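Protein-glutamine gamma-glutamyltransferase (Pagrus major, PDB 1G0D) probably catalyses the calcium-dependent cross-linking of proteins, joining peptide-bound glutamine to lysine side chains or other primary amines with release of ammonia. Local coordinates at residues A[185-190]-A[257-262]; A[152-157]-A[282-287]; A[63-68]-A[200-205]; A[17-22]-A[30-35]. One frame throughout, in Å; residues are numbered along the deposited sequence.

Contact 1 (A[185-190]-A[257-262]); sequences MDICFE and QQWSKA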
# COMPACT_ATOMS: atom_id res chain seq x y z
N MET A 185 -3.25 -12.50 -11.46
CA MET A 185 -4.42 -13.04 -10.81
C MET A 185 -4.07 -14.44 -10.30
O MET A 185 -4.43 -14.84 -9.19
CB MET A 185 -5.59 -13.13 -11.78
CG MET A 185 -6.81 -13.85 -11.22
SD MET A 185 -8.00 -14.37 -12.44
CE MET A 185 -7.07 -15.72 -13.25
N ASP A 186 -3.38 -15.20 -11.13
CA ASP A 186 -3.02 -16.55 -10.75
C ASP A 186 -2.12 -16.61 -9.53
O ASP A 186 -2.25 -17.53 -8.70
CB ASP A 186 -2.33 -17.20 -11.91
CG ASP A 186 -3.18 -17.22 -13.12
OD1 ASP A 186 -3.68 -18.32 -13.41
OD2 ASP A 186 -3.36 -16.15 -13.77
N ILE A 187 -1.21 -15.63 -9.43
CA ILE A 187 -0.30 -15.54 -8.29
C ILE A 187 -1.07 -15.10 -7.03
O ILE A 187 -0.71 -15.47 -5.91
CB ILE A 187 0.81 -14.50 -8.50
CG1 ILE A 187 1.71 -14.89 -9.68
CG2 ILE A 187 1.66 -14.45 -7.28
CD1 ILE A 187 2.49 -13.74 -10.28
N CYS A 188 -2.11 -14.30 -7.21
CA CYS A 188 -2.89 -13.86 -6.07
C CYS A 188 -3.48 -15.09 -5.40
O CYS A 188 -3.37 -15.19 -4.19
CB CYS A 188 -3.97 -12.88 -6.50
SG CYS A 188 -3.31 -11.25 -6.86
N PHE A 189 -4.09 -16.01 -6.15
CA PHE A 189 -4.66 -17.26 -5.59
C PHE A 189 -3.56 -18.18 -5.06
O PHE A 189 -3.82 -19.04 -4.23
CB PHE A 189 -5.48 -18.05 -6.62
CG PHE A 189 -6.86 -17.47 -6.86
CD1 PHE A 189 -7.17 -16.88 -8.09
CD2 PHE A 189 -7.80 -17.41 -5.84
CE1 PHE A 189 -8.39 -16.22 -8.28
CE2 PHE A 189 -9.02 -16.76 -6.03
CZ PHE A 189 -9.32 -16.16 -7.25
N GLU A 190 -2.33 -17.98 -5.53
CA GLU A 190 -1.17 -18.77 -5.07
C GLU A 190 -0.76 -18.30 -3.66
O GLU A 190 -0.30 -19.08 -2.82
CB GLU A 190 -0.01 -18.55 -6.03
CG GLU A 190 1.00 -19.66 -5.98
CD GLU A 190 2.24 -19.40 -6.80
OE1 GLU A 190 3.14 -20.26 -6.72
OE2 GLU A 190 2.36 -18.37 -7.51
N GLN A 257 5.92 -11.57 -9.37
CA GLN A 257 6.42 -12.57 -10.30
C GLN A 257 7.68 -13.23 -9.72
O GLN A 257 7.88 -14.44 -9.88
CB GLN A 257 6.71 -11.95 -11.68
CG GLN A 257 5.52 -11.27 -12.39
CD GLN A 257 4.45 -12.25 -12.97
OE1 GLN A 257 4.48 -13.47 -12.72
NE2 GLN A 257 3.49 -11.71 -13.74
N GLN A 258 8.50 -12.45 -9.03
CA GLN A 258 9.74 -12.95 -8.42
C GLN A 258 9.47 -13.97 -7.31
O GLN A 258 10.12 -15.01 -7.25
CB GLN A 258 10.54 -11.78 -7.87
CG GLN A 258 11.95 -12.12 -7.46
CD GLN A 258 12.79 -10.89 -7.04
OE1 GLN A 258 13.41 -10.89 -5.96
NE2 GLN A 258 12.83 -9.84 -7.90
N TRP A 259 8.52 -13.65 -6.43
CA TRP A 259 8.09 -14.52 -5.34
C TRP A 259 7.59 -15.89 -5.88
O TRP A 259 7.93 -16.95 -5.37
CB TRP A 259 6.95 -13.82 -4.58
CG TRP A 259 6.28 -14.68 -3.57
CD1 TRP A 259 6.70 -14.91 -2.29
CD2 TRP A 259 5.04 -15.42 -3.72
NE1 TRP A 259 5.81 -15.74 -1.63
CE2 TRP A 259 4.78 -16.06 -2.47
CE3 TRP A 259 4.12 -15.59 -4.77
CZ2 TRP A 259 3.66 -16.86 -2.26
CZ3 TRP A 259 3.00 -16.38 -4.55
CH2 TRP A 259 2.78 -17.01 -3.31
N SER A 260 6.74 -15.86 -6.90
CA SER A 260 6.22 -17.08 -7.47
C SER A 260 7.27 -17.79 -8.32
O SER A 260 7.47 -18.99 -8.21
CB SER A 260 5.02 -16.77 -8.34
OG SER A 260 4.63 -17.93 -9.03
N LYS A 261 7.93 -17.05 -9.19
CA LYS A 261 8.96 -17.62 -10.04
C LYS A 261 9.95 -18.44 -9.23
O LYS A 261 10.29 -19.54 -9.63
CB LYS A 261 9.72 -16.52 -10.78
CG LYS A 261 9.63 -16.58 -12.29
CD LYS A 261 8.19 -16.38 -12.76
CE LYS A 261 8.16 -15.72 -14.13
NZ LYS A 261 8.68 -14.34 -14.00
N ALA A 262 10.42 -17.88 -8.10
CA ALA A 262 11.40 -18.53 -7.20
C ALA A 262 10.87 -19.66 -6.36
O ALA A 262 11.57 -20.14 -5.50
CB ALA A 262 12.01 -17.50 -6.27
O HOH W 1 5.62 -20.59 -7.80
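Ile187 and Ser260 mark the nearest backbone approach, 6.7 Å from CA to CA, where the helical segments 185-190 and 257-261 cross at 61° with their axes 10.4 Å apart. Ile187 and Glu190, one helical turn apart, both direct their CB atoms at the other helix. The branched isoleucine reaches two neighbours at once: its CG2, anti to the backbone N, lies at the edge of the Trp259 indole, 3.6 Å from CZ3, while CD1 at the end of the other branch meets the amide of Gln257. The glutamine chain is bent at chi2 (-72°), which brings the amide back toward Ile187 although its CB points away.

This is helix-to-helix packing in the alpha/beta catalytic core of the transglutaminase, away from the annotated sites. Another side of helix 184-193 packs on helix 272-286 through Met185 and Cys188.

Glu190 suits the partly exposed margin. Its extended chain runs past the Trp259 ring in the opposite direction, with aliphatic CB 4.0 Å from CZ3, and carries the carboxylate out to Ser260. There Ser260 OG donates to Glu190 OE2 at 2.8 Å, on the syn lone pair. Glu190 OE1 accepts from a water at 2.7 Å, and the same water donates to the carbonyl O of Ser260. Trp259 turns its own polar atom, NE1, to the carbonyl of Arg229.

Contact 2 (A[152-157]-A[282-287]); sequences QEYVMN and VLRCLG
Arg284 reaches from helix 272-286 into the last turn of helix 148-156, and its NH1 donates to the carbonyl O of Asn157 at 2.8 Å. The bond is bent, 132° at the hydrogen, and the donor stands above the carbonyl plane although the acceptor lies close to the guanidinium plane. NH1 also donates to a water, which in turn donates to Glu153 OE2; NH2 is taken by the carbonyl of Thr290. The carbonyl O of Glu153 sits over one guanidinium face, 3.1 Å from Arg284 CZ, but is poorly aligned for a hydrogen bond.

The two helices meet almost perpendicularly, at 93°, in the buried core of the catalytic domain. Helix 272-286 starts at the active-site residue Cys272, so Arg284 belongs to its far end. That end closes in a Schellman motif at Gly287, whose positive phi (110°) favours glycine.

Glu153 OE2, 4.4 Å from Arg284 NH2, is too far for a salt bridge but probably eases the buried charge; it pairs with Lys426. Glu153 OE1 accepts from Asn157 ND2 at 2.7 Å in a fairly straight bond. Arginine suits the place, its extended chain bringing several N-H donors across to the other helix; a leucine here would probably leave the bound water without the N-H it accepts from, and the carbonyls of Asn157 and Thr290 without this donor. Asn157 O retains a second donor, Gln179 NE2, which also serves Val155 O.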
# COMPACT_ATOMS: atom_id res chain seq x y z
N GLN A 152 -14.09 2.36 -9.75
CA GLN A 152 -13.18 2.51 -10.88
C GLN A 152 -11.78 2.82 -10.39
O GLN A 152 -10.79 2.39 -10.98
CB GLN A 152 -13.67 3.64 -11.78
CG GLN A 152 -12.81 3.89 -12.95
CD GLN A 152 -12.52 2.62 -13.71
OE1 GLN A 152 -13.46 1.82 -13.99
NE2 GLN A 152 -11.23 2.41 -14.06
N GLU A 153 -11.71 3.60 -9.30
CA GLU A 153 -10.44 3.97 -8.71
C GLU A 153 -9.96 2.89 -7.75
O GLU A 153 -8.82 2.43 -7.85
CB GLU A 153 -10.57 5.27 -7.93
CG GLU A 153 -9.31 5.64 -7.13
CD GLU A 153 -8.08 5.94 -8.01
OE1 GLU A 153 -8.26 6.15 -9.23
OE2 GLU A 153 -6.94 5.98 -7.48
N TYR A 154 -10.84 2.47 -6.85
CA TYR A 154 -10.50 1.47 -5.86
C TYR A 154 -10.46 0.01 -6.28
O TYR A 154 -10.04 -0.83 -5.48
CB TYR A 154 -11.41 1.64 -4.67
CG TYR A 154 -11.44 3.06 -4.17
CD1 TYR A 154 -10.26 3.81 -4.10
CD2 TYR A 154 -12.65 3.65 -3.76
CE1 TYR A 154 -10.27 5.10 -3.63
CE2 TYR A 154 -12.68 4.95 -3.28
CZ TYR A 154 -11.48 5.66 -3.22
OH TYR A 154 -11.48 6.92 -2.69
N VAL A 155 -10.91 -0.32 -7.48
CA VAL A 155 -10.83 -1.71 -7.98
C VAL A 155 -10.19 -1.71 -9.36
O VAL A 155 -9.20 -2.39 -9.60
CB VAL A 155 -12.18 -2.46 -8.14
CG1 VAL A 155 -11.90 -3.83 -8.80
CG2 VAL A 155 -12.84 -2.70 -6.83
N MET A 156 -10.74 -0.93 -10.27
CA MET A 156 -10.25 -0.92 -11.64
C MET A 156 -9.01 -0.14 -11.99
O MET A 156 -8.36 -0.43 -12.98
CB MET A 156 -11.40 -0.51 -12.55
CG MET A 156 -12.56 -1.49 -12.42
SD MET A 156 -12.09 -2.98 -13.22
CE MET A 156 -12.88 -4.08 -12.29
N ASN A 157 -8.66 0.88 -11.21
CA ASN A 157 -7.47 1.64 -11.55
C ASN A 157 -6.17 0.89 -11.21
O ASN A 157 -6.01 0.36 -10.11
CB ASN A 157 -7.49 2.98 -10.85
CG ASN A 157 -6.45 3.88 -11.41
OD1 ASN A 157 -5.54 3.42 -12.10
ND2 ASN A 157 -6.55 5.18 -11.13
N VAL A 282 -3.02 -7.01 -4.90
CA VAL A 282 -3.67 -8.29 -4.76
C VAL A 282 -5.15 -8.21 -4.37
O VAL A 282 -5.97 -8.93 -4.91
CB VAL A 282 -2.88 -9.20 -3.72
CG1 VAL A 282 -3.64 -10.52 -3.48
CG2 VAL A 282 -1.45 -9.48 -4.25
N LEU A 283 -5.50 -7.34 -3.44
CA LEU A 283 -6.89 -7.25 -3.03
C LEU A 283 -7.70 -6.61 -4.20
O LEU A 283 -8.77 -7.09 -4.59
CB LEU A 283 -6.96 -6.46 -1.71
CG LEU A 283 -6.24 -7.17 -0.55
CD1 LEU A 283 -5.94 -6.19 0.54
CD2 LEU A 283 -7.07 -8.32 0.01
N ARG A 284 -7.16 -5.56 -4.81
CA ARG A 284 -7.84 -4.97 -5.96
C ARG A 284 -8.04 -6.11 -6.98
O ARG A 284 -9.14 -6.33 -7.43
CB ARG A 284 -7.00 -3.84 -6.55
CG ARG A 284 -7.39 -2.53 -5.96
CD ARG A 284 -6.80 -1.35 -6.69
NE ARG A 284 -6.88 -0.15 -5.83
CZ ARG A 284 -6.54 1.07 -6.23
NH1 ARG A 284 -6.10 1.25 -7.46
NH2 ARG A 284 -6.65 2.11 -5.41
N CYS A 285 -7.00 -6.86 -7.30
CA CYS A 285 -7.14 -7.99 -8.24
C CYS A 285 -8.23 -8.98 -7.85
O CYS A 285 -9.00 -9.39 -8.69
CB CYS A 285 -5.83 -8.76 -8.38
SG CYS A 285 -5.77 -9.89 -9.81
N LEU A 286 -8.31 -9.38 -6.59
CA LEU A 286 -9.33 -10.35 -6.19
C LEU A 286 -10.71 -9.70 -6.17
O LEU A 286 -11.72 -10.39 -6.07
CB LEU A 286 -9.01 -10.96 -4.83
CG LEU A 286 -7.71 -11.77 -4.82
CD1 LEU A 286 -7.58 -12.56 -3.52
CD2 LEU A 286 -7.68 -12.74 -5.97
N GLY A 287 -10.75 -8.38 -6.22
CA GLY A 287 -12.05 -7.73 -6.23
C GLY A 287 -12.47 -6.96 -5.00
O GLY A 287 -13.61 -6.46 -4.92
O HOH W 2 -5.27 3.86 -7.79

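Contact 3 (A[63-68]-A[200-205]); sequences GKRDEV and KNSEMD
Arg65 and Ser202 make the one hydrogen bond between the loop 63-68 and the start of helix 202-208: Arg65 NH1 donates to Ser202 OG at 2.6 Å, at 159°, with the oxygen practically in the guanidinium plane. The arginine chain turns at chi3 (-65°) to bring its head round to the serine. Serine suits this first helical turn, small enough for close approach and able to accept through its hydroxyl. Just before it Asn201 is the N-cap of the helix, its OD1 accepting from Met204 N at 3.1 Å.

One charged pair lies within the loop. Glu67 OE1 forms a salt bridge with Arg65 NH1 at 2.9 Å, well out of the guanidinium plane, and Glu67 OE2 takes the backbone N of Arg65 at 2.7 Å. One carboxylate thus braces both the backbone and the head of Arg65. Lys64 reaches out of the loop to a salt bridge with Asp193. This loop connects strands 55-62 and 68-72 of the N-terminal beta-sandwich domain, and Glu67 and Val68 form a classic beta bulge opposite Leu62.

Packing falls mainly to the aliphatic parts of the two glutamates. Glu67 CB lies 3.7 Å from Glu203 CB, while Val68 CG2 comes within 4.1 Å of Glu203 CG, the two side chains crossing at about a right angle.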
# COMPACT_ATOMS: atom_id res chain seq x y z
N GLY A 63 -10.58 -26.74 -5.44
CA GLY A 63 -9.51 -27.36 -4.69
C GLY A 63 -8.75 -28.36 -5.51
O GLY A 63 -9.35 -29.06 -6.33
N LYS A 64 -7.44 -28.42 -5.26
CA LYS A 64 -6.52 -29.32 -5.97
C LYS A 64 -6.83 -30.78 -5.74
O LYS A 64 -6.32 -31.64 -6.44
CB LYS A 64 -5.06 -29.06 -5.57
CG LYS A 64 -4.32 -28.03 -6.45
CD LYS A 64 -5.01 -26.62 -6.42
CE LYS A 64 -4.18 -25.52 -5.72
NZ LYS A 64 -5.06 -24.56 -4.96
N ARG A 65 -7.66 -31.05 -4.75
CA ARG A 65 -8.06 -32.40 -4.42
C ARG A 65 -9.55 -32.43 -4.16
O ARG A 65 -10.01 -33.17 -3.31
CB ARG A 65 -7.34 -32.86 -3.16
CG ARG A 65 -5.93 -33.34 -3.41
CD ARG A 65 -5.19 -33.58 -2.11
NE ARG A 65 -5.00 -32.34 -1.37
CZ ARG A 65 -5.88 -31.83 -0.51
NH1 ARG A 65 -5.59 -30.69 0.11
NH2 ARG A 65 -7.03 -32.45 -0.25
N ASP A 66 -10.30 -31.63 -4.90
CA ASP A 66 -11.74 -31.58 -4.71
C ASP A 66 -12.16 -31.32 -3.27
O ASP A 66 -13.17 -31.81 -2.81
CB ASP A 66 -12.38 -32.86 -5.18
CG ASP A 66 -12.65 -32.85 -6.64
OD1 ASP A 66 -11.75 -32.42 -7.41
OD2 ASP A 66 -13.77 -33.26 -7.03
N GLU A 67 -11.37 -30.52 -2.57
CA GLU A 67 -11.68 -30.16 -1.21
C GLU A 67 -13.18 -29.74 -1.15
O GLU A 67 -13.87 -29.93 -0.14
CB GLU A 67 -10.75 -29.01 -0.76
CG GLU A 67 -9.33 -29.43 -0.38
CD GLU A 67 -8.32 -29.24 -1.51
OE1 GLU A 67 -7.22 -28.67 -1.28
OE2 GLU A 67 -8.60 -29.67 -2.65
N VAL A 68 -13.69 -29.16 -2.23
CA VAL A 68 -15.10 -28.78 -2.22
C VAL A 68 -15.81 -29.04 -3.56
O VAL A 68 -15.30 -28.75 -4.63
CB VAL A 68 -15.26 -27.30 -1.76
CG1 VAL A 68 -16.69 -26.86 -1.88
CG2 VAL A 68 -14.83 -27.19 -0.28
N LYS A 200 -2.24 -26.32 6.39
CA LYS A 200 -2.76 -27.09 7.50
C LYS A 200 -4.03 -27.82 7.15
O LYS A 200 -4.11 -29.03 7.28
CB LYS A 200 -3.05 -26.17 8.67
CG LYS A 200 -3.46 -26.88 9.92
CD LYS A 200 -2.66 -26.33 11.08
CE LYS A 200 -3.40 -26.49 12.42
NZ LYS A 200 -3.65 -27.93 12.78
N ASN A 201 -5.05 -27.07 6.74
CA ASN A 201 -6.32 -27.65 6.33
C ASN A 201 -6.85 -26.93 5.08
O ASN A 201 -7.49 -25.88 5.17
CB ASN A 201 -7.34 -27.54 7.46
CG ASN A 201 -8.63 -28.23 7.12
OD1 ASN A 201 -8.91 -28.46 5.94
ND2 ASN A 201 -9.43 -28.58 8.13
N SER A 202 -6.56 -27.51 3.92
CA SER A 202 -6.93 -27.00 2.61
C SER A 202 -8.41 -26.75 2.35
O SER A 202 -8.80 -25.70 1.80
CB SER A 202 -6.43 -27.96 1.56
OG SER A 202 -6.87 -29.26 1.91
N GLU A 203 -9.23 -27.74 2.71
CA GLU A 203 -10.69 -27.71 2.54
C GLU A 203 -11.39 -26.64 3.40
O GLU A 203 -12.24 -25.90 2.91
CB GLU A 203 -11.27 -29.07 2.87
CG GLU A 203 -12.74 -29.15 2.61
CD GLU A 203 -13.37 -30.27 3.36
OE1 GLU A 203 -14.26 -30.94 2.79
OE2 GLU A 203 -12.98 -30.47 4.52
N MET A 204 -11.05 -26.59 4.68
CA MET A 204 -11.63 -25.57 5.53
C MET A 204 -11.22 -24.19 5.00
O MET A 204 -12.04 -23.29 4.93
CB MET A 204 -11.13 -25.75 6.96
CG MET A 204 -11.85 -24.96 8.03
SD MET A 204 -11.03 -25.25 9.65
CE MET A 204 -11.64 -23.85 10.60
N ASP A 205 -9.96 -24.04 4.61
CA ASP A 205 -9.49 -22.77 4.07
C ASP A 205 -10.29 -22.39 2.83
O ASP A 205 -10.67 -21.23 2.66
CB ASP A 205 -8.01 -22.85 3.68
CG ASP A 205 -7.55 -21.65 2.88
OD1 ASP A 205 -7.60 -20.51 3.41
OD2 ASP A 205 -7.12 -21.82 1.71

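Contact 4 (A[17-22]-A[30-35]); sequences ENNLAH and ERLIVR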
# COMPACT_ATOMS: atom_id res chain seq x y z
N GLU A 17 -16.92 -12.45 -24.03
CA GLU A 17 -18.19 -11.85 -23.68
C GLU A 17 -18.44 -11.81 -22.18
O GLU A 17 -18.73 -10.74 -21.63
CB GLU A 17 -19.30 -12.62 -24.39
CG GLU A 17 -19.15 -12.61 -25.92
CD GLU A 17 -18.55 -13.90 -26.52
OE1 GLU A 17 -17.71 -14.55 -25.86
OE2 GLU A 17 -18.92 -14.26 -27.67
N ASN A 18 -18.34 -12.95 -21.52
CA ASN A 18 -18.58 -13.02 -20.08
C ASN A 18 -17.60 -12.11 -19.38
O ASN A 18 -17.97 -11.34 -18.49
CB ASN A 18 -18.42 -14.45 -19.58
CG ASN A 18 -19.63 -15.34 -19.95
OD1 ASN A 18 -20.77 -14.92 -19.82
ND2 ASN A 18 -19.38 -16.55 -20.39
N ASN A 19 -16.34 -12.18 -19.80
CA ASN A 19 -15.27 -11.38 -19.21
C ASN A 19 -15.48 -9.89 -19.38
O ASN A 19 -15.05 -9.12 -18.52
CB ASN A 19 -13.92 -11.77 -19.81
CG ASN A 19 -13.43 -13.11 -19.30
OD1 ASN A 19 -14.20 -13.89 -18.75
ND2 ASN A 19 -12.13 -13.39 -19.49
N LEU A 20 -16.15 -9.49 -20.46
CA LEU A 20 -16.43 -8.08 -20.70
C LEU A 20 -17.48 -7.66 -19.70
O LEU A 20 -17.36 -6.61 -19.07
CB LEU A 20 -16.96 -7.83 -22.12
CG LEU A 20 -16.46 -6.59 -22.92
CD1 LEU A 20 -17.63 -5.96 -23.66
CD2 LEU A 20 -15.76 -5.54 -22.04
N ALA A 21 -18.49 -8.50 -19.53
CA ALA A 21 -19.58 -8.23 -18.62
C ALA A 21 -19.19 -8.27 -17.14
O ALA A 21 -19.82 -7.65 -16.29
CB ALA A 21 -20.71 -9.23 -18.88
N HIS A 22 -18.15 -9.02 -16.83
CA HIS A 22 -17.75 -9.12 -15.46
C HIS A 22 -16.56 -8.23 -15.10
O HIS A 22 -16.01 -8.34 -14.01
CB HIS A 22 -17.47 -10.58 -15.13
CG HIS A 22 -18.69 -11.45 -15.14
ND1 HIS A 22 -19.31 -11.88 -13.99
CD2 HIS A 22 -19.40 -11.98 -16.17
CE1 HIS A 22 -20.35 -12.63 -14.30
NE2 HIS A 22 -20.43 -12.71 -15.61
N GLU A 30 -9.04 -15.07 -23.31
CA GLU A 30 -9.09 -16.47 -23.70
C GLU A 30 -9.50 -17.42 -22.60
O GLU A 30 -9.74 -18.60 -22.88
CB GLU A 30 -7.75 -16.89 -24.28
CG GLU A 30 -7.15 -15.90 -25.31
CD GLU A 30 -8.14 -15.47 -26.42
OE1 GLU A 30 -9.03 -16.28 -26.82
OE2 GLU A 30 -8.01 -14.31 -26.91
N ARG A 31 -9.58 -16.96 -21.35
CA ARG A 31 -10.06 -17.84 -20.29
C ARG A 31 -11.16 -17.15 -19.50
O ARG A 31 -11.09 -15.95 -19.25
CB ARG A 31 -8.94 -18.29 -19.36
CG ARG A 31 -7.99 -17.22 -18.97
CD ARG A 31 -6.99 -17.80 -17.95
NE ARG A 31 -6.09 -16.77 -17.43
CZ ARG A 31 -5.43 -16.89 -16.29
NH1 ARG A 31 -4.64 -15.90 -15.89
NH2 ARG A 31 -5.55 -18.00 -15.56
N LEU A 32 -12.17 -17.93 -19.11
CA LEU A 32 -13.31 -17.41 -18.38
C LEU A 32 -12.98 -16.99 -16.96
O LEU A 32 -12.67 -17.82 -16.13
CB LEU A 32 -14.44 -18.45 -18.36
CG LEU A 32 -15.78 -18.09 -17.70
CD1 LEU A 32 -16.49 -16.97 -18.43
CD2 LEU A 32 -16.66 -19.32 -17.70
N ILE A 33 -13.02 -15.68 -16.71
CA ILE A 33 -12.78 -15.11 -15.38
C ILE A 33 -14.04 -14.31 -15.05
O ILE A 33 -14.33 -13.26 -15.63
CB ILE A 33 -11.57 -14.22 -15.38
CG1 ILE A 33 -10.39 -14.95 -16.01
CG2 ILE A 33 -11.31 -13.78 -13.96
CD1 ILE A 33 -9.23 -14.08 -16.36
N VAL A 34 -14.77 -14.80 -14.06
CA VAL A 34 -16.06 -14.29 -13.66
C VAL A 34 -16.13 -13.66 -12.25
O VAL A 34 -15.25 -13.93 -11.46
CB VAL A 34 -16.97 -15.55 -13.84
CG1 VAL A 34 -17.78 -15.87 -12.58
CG2 VAL A 34 -17.75 -15.42 -15.14
N ARG A 35 -17.11 -12.82 -11.94
CA ARG A 35 -17.26 -12.24 -10.58
C ARG A 35 -18.56 -12.84 -9.96
O ARG A 35 -19.49 -13.16 -10.69
CB ARG A 35 -17.33 -10.72 -10.63
CG ARG A 35 -16.12 -10.10 -11.32
CD ARG A 35 -15.94 -8.63 -11.02
NE ARG A 35 -14.72 -8.10 -11.62
CZ ARG A 35 -13.58 -7.79 -10.97
NH1 ARG A 35 -13.45 -7.97 -9.66
NH2 ARG A 35 -12.57 -7.26 -11.64
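Asn19 holds the segment 30-35 with both ends of its side-chain amide: ND2 donates to the carbonyl O of Arg31 at 2.8 Å, and OD1 accepts from the backbone N of Ile33 at 3.0 Å. Both bonds are fairly straight. Helix 15-21 is thereby fastened to the edge strand 33-35 of the N-terminal beta-sandwich domain, a strand that on its other side pairs in parallel with strand 121-133. Asparagine fits because its amide presents a donor and an acceptor side by side, matching a carbonyl and an N-H two residues apart. ND2 also reaches the carbonyl of Asp28, in the connection between the segments. With an alanine in place of Asn19, the Ile33 N-H and the Arg31 carbonyl would lose these partners, and the strand edge is likely to be freer to shift from the helix.

At the other end Arg35 NE donates to the carbonyl O of His22 at 2.7 Å, nearly along the C=O axis, although the angle at the hydrogen is only 134°. The acceptor is the backbone of the residue just past the helix, and NH2 of the same arginine takes the carbonyl of Arg23.

Apolar contacts fill in between these bonds. Leu32, its CG anti to the backbone N (chi1 -177°), brings CD1 to 3.4 Å from Asn18 CB; the amide of Asn18 is engaged with Ser41 O. His22 and Val34 lie side by side, pointing the same way, in a CH-pi contact: Val34 CG2 stands 3.8 Å from the imidazole centroid, 6° off the ring normal.

Overall arrangement
From the N terminus, contact 4 comes first, closing a short loop between helix 15-21 and strand 33-35 before any other contact begins. Contact 3 then opens in the beta-sandwich and closes on helix 202-208. Contact 2 opens at 152-157, within that span, and closes last, at 282-287, so the two cross. Contact 1 likewise crosses contact 3 but falls wholly within the span of contact 2, and the two touch where Cys188 packs on Val282. Contact 3 ties the sandwich to the helical region directly. Contact 4 does so through its neighbours: Arg31 forms a salt bridge with Asp186 of contact 1, and Arg35 packs on Met156 and Gly287 of contact 2.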